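Local atomic coordinates of xyloglucan-specific endo-beta-1,4-glucanase GH12 (Aspergillus niveus, PDB entry 4NPR), a protein that probably cleaves internal beta-1,4-glucosidic linkages of xyloglucan with retention of the beta configuration, as a family 12 glycoside hydrolase. Residues T202-E205 with G209-S212; I139-G144 with R198-Y203; D124-T129 with G133-E138; G150-T155 with M179-F184. All blocks are in the same frame, centred on the assembly; numbering follows the deposited sequence.

Contact 1 of 4, residues T202-E205 with G209-S212; sequences TYLE and GLSS
L210 folds back on the C-terminal part of helix 198-207 and meets L204 through both backbone and side chain. This is the end of the helix, where the chain leaves through G209, a glycine of positive phi (75°), and L210 packs back on the last turns. The N-H of L210 is given to L204 O, six residues earlier, at 3.1 Å, and the bond is nearly straight (169° at the hydrogen). G209 N is equally near L204 O but is badly angled for a bond, so L210 makes the link. Followed outward, the L210 side chain begins with CB, which rests 3.8 Å from L204 CB. With chi1 at -175°, CG is carried opposite the backbone N and the branch passes at a slant across L204. Methyl CD2 then lies 4.1 Å from L204 CB and 4.2 Å from L204 CD1, while CD1 heads for Y137 on the sheet beyond. E205 covers the other flank: its CA-H points to L210 O, with CA and O 3.4 Å apart. Its extended side chain runs out to S212, where OE2 comes within 3.7 Å of S212 CB, a plain van der Waals contact. Chemically, the one hydrogen bond between the segments is backbone to backbone and helps hold the turn, two buried leucines seal its inner side, and the carboxylate of E205 contributes bulk to this contact rather than a polar bond.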
loop_
_atom_site.group_PDB
_atom_site.type_symbol
_atom_site.label_atom_id
_atom_site.label_comp_id
_atom_site.label_asym_id
_atom_site.label_seq_id
_atom_site.Cartn_x
_atom_site.Cartn_y
_atom_site.Cartn_z
ATOM N N THR A 202 0.907 -12.766 11.804
ATOM C CA THR A 202 1.205 -13.483 13.023
ATOM C C THR A 202 0.710 -12.597 14.180
ATOM O O THR A 202 0.038 -13.048 15.109
ATOM C CB THR A 202 2.736 -13.690 13.178
ATOM O OG1 THR A 202 3.309 -14.308 12.013
ATOM C CG2 THR A 202 3.063 -14.532 14.388
ATOM N N TYR A 203 1.028 -11.305 14.108
ATOM C CA TYR A 203 0.698 -10.396 15.189
ATOM C C TYR A 203 -0.803 -10.270 15.456
ATOM O O TYR A 203 -1.233 -10.320 16.597
ATOM C CB TYR A 203 1.280 -9.005 14.951
ATOM C CG TYR A 203 0.728 -8.001 15.952
ATOM C CD1 TYR A 203 -0.414 -7.280 15.663
ATOM C CD2 TYR A 203 1.333 -7.793 17.203
ATOM C CE1 TYR A 203 -0.942 -6.384 16.580
ATOM C CE2 TYR A 203 0.790 -6.883 18.128
ATOM C CZ TYR A 203 -0.349 -6.177 17.792
ATOM O OH TYR A 203 -0.945 -5.246 18.653
ATOM N N LEU A 204 -1.567 -10.097 14.379
ATOM C CA LEU A 204 -3.012 -9.907 14.443
ATOM C C LEU A 204 -3.708 -11.156 14.885
ATOM O O LEU A 204 -4.692 -11.073 15.613
ATOM C CB LEU A 204 -3.577 -9.478 13.076
ATOM C CG LEU A 204 -3.111 -8.116 12.548
ATOM C CD1 LEU A 204 -3.595 -7.939 11.135
ATOM C CD2 LEU A 204 -3.548 -6.914 13.404
ATOM N N GLU A 205 -3.207 -12.303 14.463
ATOM C CA GLU A 205 -3.875 -13.563 14.790
ATOM C C GLU A 205 -3.777 -13.740 16.300
ATOM O O GLU A 205 -4.706 -14.160 16.990
ATOM C CB GLU A 205 -3.224 -14.743 14.074
ATOM C CG GLU A 205 -3.546 -14.809 12.574
ATOM C CD GLU A 205 -2.477 -15.550 11.754
ATOM O OE1 GLU A 205 -1.627 -16.217 12.370
ATOM O OE2 GLU A 205 -2.463 -15.468 10.505
ATOM N N GLY A 209 -7.208 -11.207 17.464
ATOM C CA GLY A 209 -8.263 -12.157 17.141
ATOM C C GLY A 209 -8.461 -12.452 15.663
ATOM O O GLY A 209 -9.481 -13.020 15.271
ATOM N N LEU A 210 -7.504 -12.085 14.818
ATOM C CA LEU A 210 -7.731 -12.294 13.398
ATOM C C LEU A 210 -7.723 -13.792 13.104
ATOM O O LEU A 210 -6.883 -14.517 13.616
ATOM C CB LEU A 210 -6.680 -11.582 12.552
ATOM C CG LEU A 210 -7.001 -11.709 11.066
ATOM C CD1 LEU A 210 -8.178 -10.806 10.692
ATOM C CD2 LEU A 210 -5.746 -11.417 10.255
ATOM N N SER A 211 -8.646 -14.257 12.291
ATOM C CA SER A 211 -8.700 -15.683 12.008
ATOM C C SER A 211 -7.615 -16.079 10.969
ATOM O O SER A 211 -7.414 -15.376 9.973
ATOM C CB SER A 211 -10.111 -16.072 11.529
ATOM O OG SER A 211 -10.130 -17.421 11.091
ATOM N N SER A 212 -6.920 -17.185 11.183
ATOM C CA SER A 212 -5.982 -17.656 10.171
ATOM C C SER A 212 -6.653 -18.499 9.081
ATOM O O SER A 212 -6.004 -18.846 8.089
ATOM C CB SER A 212 -4.782 -18.384 10.793
ATOM O OG SER A 212 -5.204 -19.478 11.554
#

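Contact 2 of 4, residues I139-G144 with R198-Y203; sequences IMVWLG and RDFFTY
In the hydrophobic layer between sheet and helix of this beta-jelly roll, V141 of strand 137-146 meets F200 of helix 198-207. Methyl CG2 of V141 sits 3.7 Å from the centroid of the F200 ring and only 4° off the ring normal, which makes a clear CH-pi contact over the face. All six ring carbons are therefore at similar distances from that methyl. The second methyl reaches the far end of the ring, with V141 CG1 3.7 Å from F200 CZ. Chi1 of 180° sets CG1 opposite the backbone N and leaves CG2 beside that N, so that both branches serve the same ring. The two side chains approach head on, one from the strand and one from the helix. I139, two residues earlier and on the same side of the strand, adds a lighter touch: its CD1 lies 3.9 Å from F201 CE1, meeting that ring obliquely. F184 of the neighbouring strand packs edge-to-face with F200, and M125 of the strand on the other side of 137-146 touches F201. On the helix, R198 O accepts from T202 N and also from T202 OG1 at 2.9 Å. The helix directly follows strand 192-196 of the smaller sheet. The arrangement is that of a helix packed on the larger sheet of the jelly roll through alternate residues of one strand, as in family 12.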
loop_
_atom_site.group_PDB
_atom_site.type_symbol
_atom_site.label_atom_id
_atom_site.label_comp_id
_atom_site.label_asym_id
_atom_site.label_seq_id
_atom_site.Cartn_x
_atom_site.Cartn_y
_atom_site.Cartn_z
ATOM N N ILE A 139 -5.296 -4.789 5.533
ATOM C CA ILE A 139 -4.130 -4.492 6.342
ATOM C C ILE A 139 -3.157 -3.583 5.588
ATOM O O ILE A 139 -2.696 -3.885 4.483
ATOM C CB ILE A 139 -3.429 -5.773 6.735
ATOM C CG1 ILE A 139 -4.304 -6.560 7.696
ATOM C CG2 ILE A 139 -2.109 -5.473 7.424
ATOM C CD1 ILE A 139 -5.284 -7.469 7.018
ATOM N N MET A 140 -2.852 -2.451 6.183
ATOM C CA MET A 140 -1.942 -1.527 5.564
ATOM C C MET A 140 -0.693 -1.434 6.418
ATOM O O MET A 140 -0.742 -1.506 7.643
ATOM C CB MET A 140 -2.549 -0.136 5.422
ATOM C CG MET A 140 -3.958 -0.079 4.876
ATOM S SD MET A 140 -4.313 1.548 4.124
ATOM C CE MET A 140 -3.330 1.624 2.622
ATOM N N VAL A 141 0.426 -1.226 5.746
ATOM C CA VAL A 141 1.670 -1.008 6.425
ATOM C C VAL A 141 2.282 0.211 5.815
ATOM O O VAL A 141 2.712 0.193 4.663
ATOM C CB VAL A 141 2.604 -2.221 6.320
ATOM C CG1 VAL A 141 3.887 -1.916 7.051
ATOM C CG2 VAL A 141 1.916 -3.460 6.909
ATOM N N TRP A 142 2.267 1.281 6.597
ATOM C CA TRP A 142 2.743 2.579 6.160
ATOM C C TRP A 142 4.228 2.714 6.510
ATOM O O TRP A 142 4.621 2.778 7.676
ATOM C CB TRP A 142 1.956 3.688 6.839
ATOM C CG TRP A 142 0.520 3.837 6.429
ATOM C CD1 TRP A 142 -0.357 2.844 6.036
ATOM C CD2 TRP A 142 -0.223 5.038 6.411
ATOM N NE1 TRP A 142 -1.585 3.375 5.740
ATOM C CE2 TRP A 142 -1.531 4.724 5.972
ATOM C CE3 TRP A 142 0.084 6.358 6.705
ATOM C CZ2 TRP A 142 -2.520 5.704 5.814
ATOM C CZ3 TRP A 142 -0.906 7.344 6.540
ATOM C CH2 TRP A 142 -2.177 7.014 6.109
ATOM N N LEU A 143 5.066 2.791 5.486
ATOM C CA LEU A 143 6.463 3.160 5.725
ATOM C C LEU A 143 6.640 4.662 5.784
ATOM O O LEU A 143 7.675 5.173 6.275
ATOM C CB LEU A 143 7.346 2.537 4.653
ATOM C CG LEU A 143 7.206 1.031 4.609
ATOM C CD1 LEU A 143 8.180 0.547 3.587
ATOM C CD2 LEU A 143 7.428 0.321 5.949
ATOM N N GLY A 144 5.620 5.363 5.290
ATOM C CA GLY A 144 5.707 6.812 5.079
ATOM C C GLY A 144 4.386 7.465 5.379
ATOM O O GLY A 144 3.369 7.051 4.844
ATOM N N ARG A 198 4.671 -11.595 6.813
ATOM C CA ARG A 198 3.843 -12.468 7.559
ATOM C C ARG A 198 3.828 -12.098 9.004
ATOM O O ARG A 198 2.971 -12.579 9.753
ATOM C CB ARG A 198 4.302 -13.893 7.396
ATOM C CG ARG A 198 3.170 -14.837 7.647
ATOM C CD ARG A 198 3.668 -16.253 7.654
ATOM N NE ARG A 198 4.116 -16.650 8.976
ATOM C CZ ARG A 198 4.438 -17.889 9.283
ATOM N NH1 ARG A 198 4.361 -18.829 8.382
ATOM N NH2 ARG A 198 4.841 -18.188 10.487
ATOM N N ASP A 199 4.764 -11.254 9.423
ATOM C CA ASP A 199 4.828 -10.917 10.849
ATOM C C ASP A 199 3.594 -10.112 11.276
ATOM O O ASP A 199 3.104 -10.268 12.362
ATOM C CB ASP A 199 6.144 -10.181 11.214
ATOM C CG ASP A 199 7.435 -11.034 10.947
ATOM O OD1 ASP A 199 7.413 -12.278 11.050
ATOM O OD2 ASP A 199 8.490 -10.435 10.625
ATOM N N PHE A 200 3.115 -9.249 10.406
ATOM C CA PHE A 200 1.893 -8.488 10.619
ATOM C C PHE A 200 0.667 -9.354 10.850
ATOM O O PHE A 200 -0.138 -9.061 11.716
ATOM C CB PHE A 200 1.681 -7.594 9.409
ATOM C CG PHE A 200 2.758 -6.572 9.279
ATOM C CD1 PHE A 200 2.787 -5.491 10.149
ATOM C CD2 PHE A 200 3.797 -6.741 8.401
ATOM C CE1 PHE A 200 3.810 -4.576 10.096
ATOM C CE2 PHE A 200 4.835 -5.835 8.364
ATOM C CZ PHE A 200 4.828 -4.744 9.187
ATOM N N PHE A 201 0.533 -10.432 10.087
ATOM C CA PHE A 201 -0.519 -11.427 10.328
ATOM C C PHE A 201 -0.299 -12.257 11.598
ATOM O O PHE A 201 -1.234 -12.443 12.395
ATOM C CB PHE A 201 -0.693 -12.317 9.106
ATOM C CG PHE A 201 -1.059 -11.549 7.865
ATOM C CD1 PHE A 201 -2.327 -11.047 7.691
ATOM C CD2 PHE A 201 -0.106 -11.281 6.873
ATOM C CE1 PHE A 201 -2.684 -10.332 6.549
ATOM C CE2 PHE A 201 -0.452 -10.574 5.726
ATOM C CZ PHE A 201 -1.738 -10.096 5.572
ATOM N N THR A 202 0.907 -12.766 11.804
ATOM C CA THR A 202 1.205 -13.483 13.023
ATOM C C THR A 202 0.710 -12.597 14.180
ATOM O O THR A 202 0.038 -13.048 15.109
ATOM C CB THR A 202 2.736 -13.690 13.178
ATOM O OG1 THR A 202 3.309 -14.308 12.013
ATOM C CG2 THR A 202 3.063 -14.532 14.388
ATOM N N TYR A 203 1.028 -11.305 14.108
ATOM C CA TYR A 203 0.698 -10.396 15.189
ATOM C C TYR A 203 -0.803 -10.270 15.456
ATOM O O TYR A 203 -1.233 -10.320 16.597
ATOM C CB TYR A 203 1.280 -9.005 14.951
ATOM C CG TYR A 203 0.728 -8.001 15.952
ATOM C CD1 TYR A 203 -0.414 -7.280 15.663
ATOM C CD2 TYR A 203 1.333 -7.793 17.203
ATOM C CE1 TYR A 203 -0.942 -6.384 16.580
ATOM C CE2 TYR A 203 0.790 -6.883 18.128
ATOM C CZ TYR A 203 -0.349 -6.177 17.792
ATOM O OH TYR A 203 -0.945 -5.246 18.653
#

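Contact 3 of 4, residues D124-T129 with G133-E138; sequences DMFLST and GDHNYE
F126 and H135 make the dense side of this contact, their rings in an offset stack with centroids 4.5 Å apart and planes at 25°. F126 CB stands over the centre of the imidazole, 3.8 Å from its centroid, while H135 CE1 hangs over the phenyl near its rim. E138 runs alongside F126, pointing the same way, and its CG comes 3.4 Å from F126 CE1. M179 of the next strand touches all three side chains, packing against this cluster. The backbone frame is a beta hairpin of strands 117-128 and 137-146: L127 N donates a hydrogen bond to Y137 O at 3.1 Å, and F126 faces E138 as a non-hydrogen-bonded pair. N136 and Y137 both face L127, a classic beta bulge, with N136 N donating to L127 O at 3.1 Å. Chi1 of 72° swings the amide of N136 back over the strand, where ND2 adds a weak bond, 3.0 Å long, to that same oxygen. On the sheet face of L127 the packing is simpler, L127 CB meeting Y137 CB at 3.8 Å. At the solvent edge T129 and D134 are exposed and touch little; T129 CG2 comes no nearer to N136 OD1 than 4.1 Å.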
loop_
_atom_site.group_PDB
_atom_site.type_symbol
_atom_site.label_atom_id
_atom_site.label_comp_id
_atom_site.label_asym_id
_atom_site.label_seq_id
_atom_site.Cartn_x
_atom_site.Cartn_y
_atom_site.Cartn_z
ATOM N N ASP A 124 -0.743 -2.463 0.951
ATOM C CA ASP A 124 -2.147 -2.735 1.113
ATOM C C ASP A 124 -2.434 -4.217 0.813
ATOM O O ASP A 124 -2.342 -4.652 -0.323
ATOM C CB ASP A 124 -2.905 -1.854 0.148
ATOM C CG ASP A 124 -4.215 -1.389 0.703
ATOM O OD1 ASP A 124 -4.515 -1.706 1.876
ATOM O OD2 ASP A 124 -4.943 -0.688 -0.026
ATOM N N MET A 125 -2.753 -4.991 1.843
ATOM C CA MET A 125 -3.016 -6.409 1.724
ATOM C C MET A 125 -4.432 -6.740 2.187
ATOM O O MET A 125 -4.883 -6.285 3.234
ATOM C CB MET A 125 -2.038 -7.179 2.568
ATOM C CG MET A 125 -0.597 -6.928 2.200
ATOM S SD MET A 125 0.444 -7.837 3.351
ATOM C CE MET A 125 0.545 -6.636 4.671
ATOM N N PHE A 126 -5.107 -7.576 1.420
ATOM C CA PHE A 126 -6.519 -7.786 1.557
ATOM C C PHE A 126 -6.821 -9.243 1.863
ATOM O O PHE A 126 -6.197 -10.141 1.277
ATOM C CB PHE A 126 -7.159 -7.389 0.251
ATOM C CG PHE A 126 -7.189 -5.916 0.026
ATOM C CD1 PHE A 126 -8.154 -5.137 0.646
ATOM C CD2 PHE A 126 -6.225 -5.301 -0.765
ATOM C CE1 PHE A 126 -8.183 -3.772 0.456
ATOM C CE2 PHE A 126 -6.254 -3.944 -0.983
ATOM C CZ PHE A 126 -7.237 -3.163 -0.362
ATOM N N LEU A 127 -7.754 -9.469 2.802
ATOM C CA LEU A 127 -8.221 -10.801 3.129
ATOM C C LEU A 127 -9.644 -11.049 2.688
ATOM O O LEU A 127 -10.431 -10.096 2.507
ATOM C CB LEU A 127 -8.168 -11.011 4.606
ATOM C CG LEU A 127 -6.777 -10.806 5.133
ATOM C CD1 LEU A 127 -6.779 -11.010 6.635
ATOM C CD2 LEU A 127 -5.864 -11.785 4.448
ATOM N N SER A 128 -9.977 -12.330 2.499
ATOM C CA SER A 128 -11.347 -12.733 2.203
ATOM C C SER A 128 -11.636 -14.119 2.733
ATOM O O SER A 128 -10.702 -14.887 3.022
ATOM C CB SER A 128 -11.644 -12.653 0.733
ATOM O OG SER A 128 -13.047 -12.670 0.570
ATOM N N THR A 129 -12.929 -14.422 2.876
ATOM C CA THR A 129 -13.372 -15.715 3.401
ATOM C C THR A 129 -13.306 -16.824 2.341
ATOM O O THR A 129 -13.230 -18.011 2.689
ATOM C CB THR A 129 -14.813 -15.661 4.001
ATOM O OG1 THR A 129 -15.788 -15.349 2.984
ATOM C CG2 THR A 129 -14.907 -14.623 5.114
ATOM N N GLY A 133 -13.921 -14.315 -3.056
ATOM C CA GLY A 133 -14.822 -13.449 -2.302
ATOM C C GLY A 133 -14.401 -11.988 -2.160
ATOM O O GLY A 133 -13.236 -11.600 -2.428
ATOM N N ASP A 134 -15.382 -11.192 -1.724
ATOM C CA ASP A 134 -15.193 -9.796 -1.392
ATOM C C ASP A 134 -14.154 -9.638 -0.268
ATOM O O ASP A 134 -13.939 -10.559 0.532
ATOM C CB ASP A 134 -16.522 -9.187 -0.900
ATOM C CG ASP A 134 -17.631 -9.176 -1.977
ATOM O OD1 ASP A 134 -17.367 -8.967 -3.197
ATOM O OD2 ASP A 134 -18.801 -9.348 -1.576
ATOM N N HIS A 135 -13.539 -8.455 -0.198
ATOM C CA HIS A 135 -12.601 -8.138 0.871
ATOM C C HIS A 135 -13.322 -7.817 2.166
ATOM O O HIS A 135 -14.087 -6.865 2.239
ATOM C CB HIS A 135 -11.681 -6.973 0.498
ATOM C CG HIS A 135 -10.943 -7.171 -0.785
ATOM N ND1 HIS A 135 -10.536 -6.114 -1.575
ATOM C CD2 HIS A 135 -10.569 -8.301 -1.435
ATOM C CE1 HIS A 135 -9.939 -6.585 -2.655
ATOM N NE2 HIS A 135 -9.956 -7.911 -2.599
ATOM N N ASN A 136 -13.076 -8.599 3.193
ATOM C CA ASN A 136 -13.609 -8.281 4.516
ATOM C C ASN A 136 -12.576 -7.604 5.438
ATOM O O ASN A 136 -12.943 -6.870 6.342
ATOM C CB ASN A 136 -14.231 -9.543 5.166
ATOM C CG ASN A 136 -13.195 -10.570 5.616
ATOM O OD1 ASN A 136 -13.337 -11.199 6.675
ATOM N ND2 ASN A 136 -12.167 -10.763 4.816
ATOM N N TYR A 137 -11.282 -7.860 5.186
ATOM C CA TYR A 137 -10.214 -7.194 5.890
ATOM C C TYR A 137 -9.239 -6.476 5.005
ATOM O O TYR A 137 -8.965 -6.846 3.870
ATOM C CB TYR A 137 -9.433 -8.179 6.736
ATOM C CG TYR A 137 -10.162 -8.600 7.953
ATOM C CD1 TYR A 137 -10.186 -7.789 9.074
ATOM C CD2 TYR A 137 -10.844 -9.800 7.985
ATOM C CE1 TYR A 137 -10.865 -8.178 10.218
ATOM C CE2 TYR A 137 -11.518 -10.219 9.129
ATOM C CZ TYR A 137 -11.527 -9.400 10.247
ATOM O OH TYR A 137 -12.225 -9.796 11.377
ATOM N N GLU A 138 -8.679 -5.434 5.564
ATOM C CA GLU A 138 -7.607 -4.772 4.908
ATOM C C GLU A 138 -6.532 -4.490 5.922
ATOM O O GLU A 138 -6.826 -4.002 7.015
ATOM C CB GLU A 138 -8.087 -3.467 4.247
ATOM C CG GLU A 138 -6.969 -2.724 3.504
ATOM C CD GLU A 138 -7.417 -1.384 2.932
ATOM O OE1 GLU A 138 -8.581 -0.949 3.132
ATOM O OE2 GLU A 138 -6.585 -0.736 2.279
#

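Contact 4 of 4, residues G150-T155 with M179-F184; sequences GPISST and MQVYSF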
loop_
_atom_site.group_PDB
_atom_site.type_symbol
_atom_site.label_atom_id
_atom_site.label_comp_id
_atom_site.label_asym_id
_atom_site.label_seq_id
_atom_site.Cartn_x
_atom_site.Cartn_y
_atom_site.Cartn_z
ATOM N N GLY A 150 -3.371 10.847 7.212
ATOM C CA GLY A 150 -3.907 10.090 8.342
ATOM C C GLY A 150 -4.657 8.845 7.921
ATOM O O GLY A 150 -5.351 8.842 6.896
ATOM N N PRO A 151 -4.530 7.778 8.720
ATOM C CA PRO A 151 -5.252 6.550 8.436
ATOM C C PRO A 151 -6.716 6.546 8.908
ATOM O O PRO A 151 -7.169 7.410 9.709
ATOM C CB PRO A 151 -4.471 5.504 9.226
ATOM C CG PRO A 151 -4.077 6.252 10.431
ATOM C CD PRO A 151 -3.703 7.634 9.932
ATOM N N ILE A 152 -7.417 5.551 8.362
ATOM C CA ILE A 152 -8.699 5.072 8.832
ATOM C C ILE A 152 -8.501 4.682 10.281
ATOM O O ILE A 152 -7.551 3.965 10.593
ATOM C CB ILE A 152 -9.127 3.792 8.080
ATOM C CG1 ILE A 152 -8.957 3.920 6.545
ATOM C CG2 ILE A 152 -10.548 3.418 8.439
ATOM C CD1 ILE A 152 -9.805 5.004 5.919
ATOM N N SER A 153 -9.397 5.164 11.135
ATOM C CA SER A 153 -9.377 4.914 12.546
ATOM C C SER A 153 -10.733 5.346 13.090
ATOM O O SER A 153 -11.228 6.382 12.747
ATOM C CB SER A 153 -8.265 5.729 13.236
ATOM O OG SER A 153 -8.209 5.430 14.614
ATOM N N SER A 154 -11.333 4.555 13.960
ATOM C CA SER A 154 -12.556 5.020 14.635
ATOM C C SER A 154 -12.266 6.142 15.591
ATOM O O SER A 154 -12.907 7.171 15.515
ATOM C CB SER A 154 -13.228 3.886 15.366
ATOM O OG SER A 154 -13.488 2.893 14.391
ATOM N N THR A 155 -11.301 5.960 16.476
ATOM C CA THR A 155 -11.036 6.983 17.485
ATOM C C THR A 155 -10.074 8.080 17.004
ATOM O O THR A 155 -9.953 9.075 17.648
ATOM C CB THR A 155 -10.390 6.373 18.725
ATOM O OG1 THR A 155 -9.072 5.953 18.360
ATOM C CG2 THR A 155 -11.226 5.153 19.285
ATOM N N MET A 179 -15.484 -3.160 4.813
ATOM C CA MET A 179 -14.326 -3.867 5.358
ATOM C C MET A 179 -13.954 -3.279 6.700
ATOM O O MET A 179 -14.281 -2.124 6.995
ATOM C CB MET A 179 -13.075 -3.548 4.509
ATOM C CG MET A 179 -13.209 -3.826 3.035
ATOM S SD MET A 179 -11.745 -3.342 2.139
ATOM C CE MET A 179 -11.904 -1.546 2.114
ATOM N N GLN A 180 -13.152 -4.018 7.446
ATOM C CA GLN A 180 -12.412 -3.458 8.584
ATOM C C GLN A 180 -10.910 -3.250 8.179
ATOM O O GLN A 180 -10.299 -4.112 7.559
ATOM C CB GLN A 180 -12.543 -4.379 9.795
ATOM C CG GLN A 180 -13.984 -4.801 10.147
ATOM C CD GLN A 180 -14.896 -3.629 10.480
ATOM O OE1 GLN A 180 -14.518 -2.699 11.223
ATOM N NE2 GLN A 180 -16.121 -3.656 9.921
ATOM N N VAL A 181 -10.332 -2.102 8.511
ATOM C CA VAL A 181 -8.968 -1.784 8.093
ATOM C C VAL A 181 -8.108 -1.631 9.313
ATOM O O VAL A 181 -8.378 -0.761 10.122
ATOM C CB VAL A 181 -8.900 -0.470 7.245
ATOM C CG1 VAL A 181 -7.478 -0.154 6.810
ATOM C CG2 VAL A 181 -9.817 -0.576 6.022
ATOM N N TYR A 182 -7.101 -2.501 9.426
ATOM C CA TYR A 182 -5.976 -2.337 10.334
ATOM C C TYR A 182 -4.858 -1.630 9.605
ATOM O O TYR A 182 -4.474 -2.063 8.536
ATOM C CB TYR A 182 -5.448 -3.670 10.761
ATOM C CG TYR A 182 -6.328 -4.413 11.758
ATOM C CD1 TYR A 182 -6.377 -4.023 13.110
ATOM C CD2 TYR A 182 -7.071 -5.509 11.367
ATOM C CE1 TYR A 182 -7.201 -4.669 14.015
ATOM C CE2 TYR A 182 -7.866 -6.192 12.281
ATOM C CZ TYR A 182 -7.937 -5.756 13.590
ATOM O OH TYR A 182 -8.738 -6.428 14.456
ATOM N N SER A 183 -4.330 -0.547 10.201
ATOM C CA SER A 183 -3.231 0.221 9.623
ATOM C C SER A 183 -2.049 0.342 10.573
ATOM O O SER A 183 -2.183 0.882 11.660
ATOM C CB SER A 183 -3.693 1.619 9.229
ATOM O OG SER A 183 -4.546 1.561 8.116
ATOM N N PHE A 184 -0.897 -0.175 10.125
ATOM C CA PHE A 184 0.332 -0.111 10.879
ATOM C C PHE A 184 1.053 1.093 10.322
ATOM O O PHE A 184 1.381 1.136 9.150
ATOM C CB PHE A 184 1.178 -1.366 10.664
ATOM C CG PHE A 184 0.569 -2.614 11.232
ATOM C CD1 PHE A 184 -0.445 -3.264 10.572
ATOM C CD2 PHE A 184 1.036 -3.150 12.420
ATOM C CE1 PHE A 184 -1.001 -4.407 11.098
ATOM C CE2 PHE A 184 0.491 -4.294 12.951
ATOM C CZ PHE A 184 -0.529 -4.917 12.287
HETATM O O HOH W 1 -6.693 1.426 9.598
#
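The loop that follows strand 137-146 lays P151 and I152 against S183 and V181 of strand 179-186, in the larger sheet of the jelly roll. V181 and S183 project from the face that also carries E138 and M140, the side away from helix 198-207. In family 12 enzymes the substrate cleft crosses the concave face of this sheet, so the loop probably borders that cleft. Direct touching is slight: 149 Å² is buried in all, and I152 CG1 approaches V181 CG1 only to 4.3 Å. Water 1 fills the role of polar bridge. It is placed to donate to I152 O at 2.9 Å and to V181 O at 2.8 Å, although the acceptors around it outnumber its protons and not all can be served at once. Its third partner is S183 OG, 2.6 Å away. Chi1 of -71° puts this hydroxyl opposite its own carbonyl carbon and beside the backbone N, on the side where the water lies. Beside the water, P151 packs on W142 and Y172, and its CB rests 4.0 Å from S183 CB.

Along the chain, the hairpin of contact 3 closes first; contact 2 then spans 53 residues, among them both segments of contact 4, and contact 1 comes last. Contacts 2 and 3 share strand 137-146, with strand 117-128 on one side and strand 179-186 of contact 4 on the other. Helix 198-207 joins contacts 1 and 2, whose centres lie about 11 Å apart. The centres of contacts 2 and 4 are about 12 Å apart, those of contacts 1 and 4 about 16 Å. Helix and loop cover opposite faces of one sheet: L204 and L210 reach the face that carries I139 and V141, whereas P151 and I152 reach that of V181 and S183, probably the cleft side.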